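Local structure of RPA0582 (Rhodopseudomonas palustris, 3HHL) at residues C[14-19]-C[99-104]. The protein is of unknown function but belongs to the DUF1330 family, whose antiparallel sheet flanked by helices is of the dimeric alpha-beta barrel kind. Residues are numbered along the deposited sequence; the frame is centred on the assembly and turned at random. Where two conformers were deposited one is given.
Sequences AQFRAN and AAFVEM
Two helices of a dimeric alpha-beta barrel subunit, 10-18 and 98-106, meet here through Phe16 and Arg17 on one and Phe101 and Val102 on the other. Their segments 14-18 and 99-104 run roughly antiparallel, at 142°, with axes 10.8 Å apart at closest, a wide spacing bridged by aromatic side chains. Phe16 spans much of it: with CG anti to the backbone N (chi1 -179°), its ring reaches across and brings CE2 to 3.6 Å from Phe101 CD2. CZ of Phe16 lies equally near the same CD2 atom of Phe101. The ring planes are inclined at 55°, an oblique pairing whose centroids lie 5.1 Å apart. Beta-branched Val102, compact enough to fit beside the ring, sets its CG2 near the plane of Phe16, at the edge, 4.3 Å from Phe16 CE2. The same methyl meets the aliphatic start of Arg17, with Arg17 CG 4.0 Å from Val102 CG2; arginine suits this exposed margin because its methylenes can pack on Val102 while the chain bends at chi3 and brings Ala14 CB to the edge of the guanidinium. Replacing Phe101 by an alanine would probably open a gap beside the Phe16 ring, leaving CE2 and CZ of Phe16 without the Phe101 ring they pack against and the Phe16 ring freer to shift. Beneath both helices lies the sheet: Phe16 and Phe101 each rest on Ile25 and Met27 of strand 25-33. Tyr95 packs edge-to-face with Phe101, Arg128 makes a cation-pi contact with Phe16, and apolar side chains of the other chain touch both phenylalanines.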
ATOM      1  N   ALA C  14      -3.213  14.078 -15.978  1.00 33.02           N
ATOM      2  CA  ALA C  14      -2.724  14.154 -17.354  1.00 33.28           C
ATOM      3  C   ALA C  14      -1.608  13.106 -17.534  1.00 33.18           C
ATOM      4  O   ALA C  14      -1.578  12.368 -18.525  1.00 33.21           O
ATOM      5  CB  ALA C  14      -2.234  15.587 -17.704  1.00 32.29           C
ATOM      6  N   GLN C  15      -0.726  13.023 -16.546  1.00 32.61           N
ATOM      7  CA  GLN C  15       0.332  12.043 -16.553  1.00 33.06           C
ATOM      8  C   GLN C  15      -0.185  10.601 -16.594  1.00 33.23           C
ATOM      9  O   GLN C  15       0.420   9.762 -17.245  1.00 33.90           O
ATOM     10  CB  GLN C  15       1.231  12.224 -15.338  1.00 33.20           C
ATOM     11  CG  GLN C  15       2.285  13.327 -15.522  1.00 35.49           C
ATOM     12  CD  GLN C  15       3.037  13.640 -14.237  1.00 36.56           C
ATOM     13  OE1 GLN C  15       2.486  13.520 -13.149  1.00 38.71           O
ATOM     14  NE2 GLN C  15       4.289  14.038 -14.360  1.00 35.41           N
ATOM     15  N   PHE C  16      -1.273  10.338 -15.873  1.00 32.97           N
ATOM     16  CA  PHE C  16      -1.953   9.038 -15.849  1.00 32.60           C
ATOM     17  C   PHE C  16      -2.421   8.672 -17.251  1.00 32.21           C
ATOM     18  O   PHE C  16      -2.102   7.616 -17.733  1.00 32.65           O
ATOM     19  CB  PHE C  16      -3.121   9.133 -14.868  1.00 33.15           C
ATOM     20  CG  PHE C  16      -3.904   7.883 -14.710  1.00 32.79           C
ATOM     21  CD1 PHE C  16      -3.542   6.946 -13.785  1.00 34.50           C
ATOM     22  CD2 PHE C  16      -5.058   7.684 -15.437  1.00 33.91           C
ATOM     23  CE1 PHE C  16      -4.283   5.770 -13.642  1.00 36.02           C
ATOM     24  CE2 PHE C  16      -5.788   6.535 -15.307  1.00 34.80           C
ATOM     25  CZ  PHE C  16      -5.404   5.571 -14.413  1.00 35.41           C
ATOM     26  N   ARG C  17      -3.126   9.587 -17.909  1.00 31.73           N
ATOM     27  CA  ARG C  17      -3.600   9.386 -19.268  0.50 31.07           C
ATOM     28  C   ARG C  17      -2.440   9.251 -20.256  1.00 31.11           C
ATOM     29  O   ARG C  17      -2.505   8.453 -21.205  1.00 31.48           O
ATOM     30  CB  ARG C  17      -4.499  10.557 -19.680  0.50 31.16           C
ATOM     31  CG  ARG C  17      -5.806  10.689 -18.871  0.50 30.32           C
ATOM     32  CD  ARG C  17      -6.649  11.883 -19.332  0.50 29.87           C
ATOM     33  NE  ARG C  17      -5.996  13.147 -19.024  0.50 29.14           N
ATOM     34  CZ  ARG C  17      -6.633  14.287 -18.817  0.50 27.02           C
ATOM     35  NH1 ARG C  17      -7.960  14.326 -18.893  0.50 26.81           N
ATOM     36  NH2 ARG C  17      -5.936  15.382 -18.550  0.50 23.87           N
ATOM     37  N   ALA C  18      -1.385  10.035 -20.052  1.00 30.91           N
ATOM     38  CA  ALA C  18      -0.198  10.000 -20.949  1.00 30.67           C
ATOM     39  C   ALA C  18       0.424   8.584 -21.016  1.00 31.11           C
ATOM     40  O   ALA C  18       0.861   8.119 -22.067  1.00 31.45           O
ATOM     41  CB  ALA C  18       0.827  10.975 -20.467  1.00 30.05           C
ATOM     42  N   ASN C  19       0.435   7.895 -19.877  1.00 30.85           N
ATOM     43  CA  ASN C  19       0.963   6.579 -19.818  1.00 30.28           C
ATOM     44  C   ASN C  19      -0.126   5.529 -20.082  1.00 30.45           C
ATOM     45  O   ASN C  19      -0.709   4.958 -19.163  1.00 30.54           O
ATOM     46  CB  ASN C  19       1.624   6.319 -18.499  1.00 29.27           C
ATOM     47  CG  ASN C  19       2.337   5.008 -18.508  1.00 28.77           C
ATOM     48  OD1 ASN C  19       2.412   4.327 -19.563  1.00 28.91           O
ATOM     49  ND2 ASN C  19       2.861   4.630 -17.378  1.00 23.85           N
ATOM     50  N   ALA C  99      -7.897   3.320 -20.189  1.00 30.95           N
ATOM     51  CA  ALA C  99      -9.089   3.886 -20.783  1.00 30.36           C
ATOM     52  C   ALA C  99     -10.322   3.485 -19.966  1.00 30.26           C
ATOM     53  O   ALA C  99     -11.256   4.283 -19.840  1.00 30.21           O
ATOM     54  CB  ALA C  99      -9.217   3.482 -22.274  1.00 28.80           C
ATOM     55  N   ALA C 100     -10.330   2.283 -19.397  1.00 29.94           N
ATOM     56  CA  ALA C 100     -11.511   1.858 -18.659  1.00 30.19           C
ATOM     57  C   ALA C 100     -11.661   2.771 -17.456  1.00 30.79           C
ATOM     58  O   ALA C 100     -12.764   3.186 -17.118  1.00 31.67           O
ATOM     59  CB  ALA C 100     -11.413   0.405 -18.227  1.00 29.11           C
ATOM     60  N   PHE C 101     -10.542   3.086 -16.829  1.00 31.17           N
ATOM     61  CA  PHE C 101     -10.548   3.875 -15.640  1.00 32.21           C
ATOM     62  C   PHE C 101     -10.945   5.312 -15.941  1.00 32.27           C
ATOM     63  O   PHE C 101     -11.639   5.931 -15.144  1.00 32.53           O
ATOM     64  CB  PHE C 101      -9.159   3.863 -14.998  1.00 33.08           C
ATOM     65  CG  PHE C 101      -9.092   4.567 -13.678  1.00 32.94           C
ATOM     66  CD1 PHE C 101      -9.300   3.887 -12.502  1.00 35.61           C
ATOM     67  CD2 PHE C 101      -8.848   5.917 -13.613  1.00 34.06           C
ATOM     68  CE1 PHE C 101      -9.253   4.557 -11.271  1.00 34.42           C
ATOM     69  CE2 PHE C 101      -8.806   6.575 -12.394  1.00 33.48           C
ATOM     70  CZ  PHE C 101      -8.997   5.901 -11.244  1.00 33.45           C
ATOM     71  N   VAL C 102     -10.496   5.849 -17.067  1.00 32.21           N
ATOM     72  CA  VAL C 102     -10.878   7.205 -17.450  1.00 32.55           C
ATOM     73  C   VAL C 102     -12.396   7.263 -17.742  1.00 33.26           C
ATOM     74  O   VAL C 102     -13.112   8.207 -17.329  1.00 34.04           O
ATOM     75  CB  VAL C 102     -10.018   7.711 -18.629  1.00 32.44           C
ATOM     76  CG1 VAL C 102     -10.576   8.977 -19.236  1.00 31.10           C
ATOM     77  CG2 VAL C 102      -8.603   7.924 -18.175  1.00 31.68           C
ATOM     78  N   GLU C 103     -12.909   6.230 -18.385  1.00 33.12           N
ATOM     79  CA  GLU C 103     -14.303   6.229 -18.739  1.00 33.64           C
ATOM     80  C   GLU C 103     -15.146   6.257 -17.465  1.00 34.11           C
ATOM     81  O   GLU C 103     -16.161   6.944 -17.398  1.00 33.60           O
ATOM     82  CB  GLU C 103     -14.644   5.029 -19.635  1.00 33.61           C
ATOM     83  CG  GLU C 103     -14.176   5.183 -21.078  1.00 34.25           C
ATOM     84  CD  GLU C 103     -14.705   6.436 -21.736  1.00 36.99           C
ATOM     85  OE1 GLU C 103     -15.887   6.779 -21.490  1.00 38.41           O
ATOM     86  OE2 GLU C 103     -13.946   7.065 -22.507  1.00 37.42           O
HETATM   87  N   MSE C 104     -14.710   5.522 -16.452  1.00 34.64           N
HETATM   88  CA  MSE C 104     -15.412   5.496 -15.173  1.00 35.63           C
HETATM   89  C   MSE C 104     -15.420   6.879 -14.532  1.00 35.85           C
HETATM   90  O   MSE C 104     -16.428   7.356 -13.993  1.00 35.09           O
HETATM   91  CB  MSE C 104     -14.733   4.522 -14.206  1.00 36.06           C
HETATM   92  CG  MSE C 104     -15.165   4.680 -12.743  1.00 37.18           C
HETATM   93 SE   MSE C 104     -14.470   3.311 -11.564  1.00 41.78          SE
HETATM   94  CE  MSE C 104     -12.762   4.183 -11.199  1.00 38.22           C
TER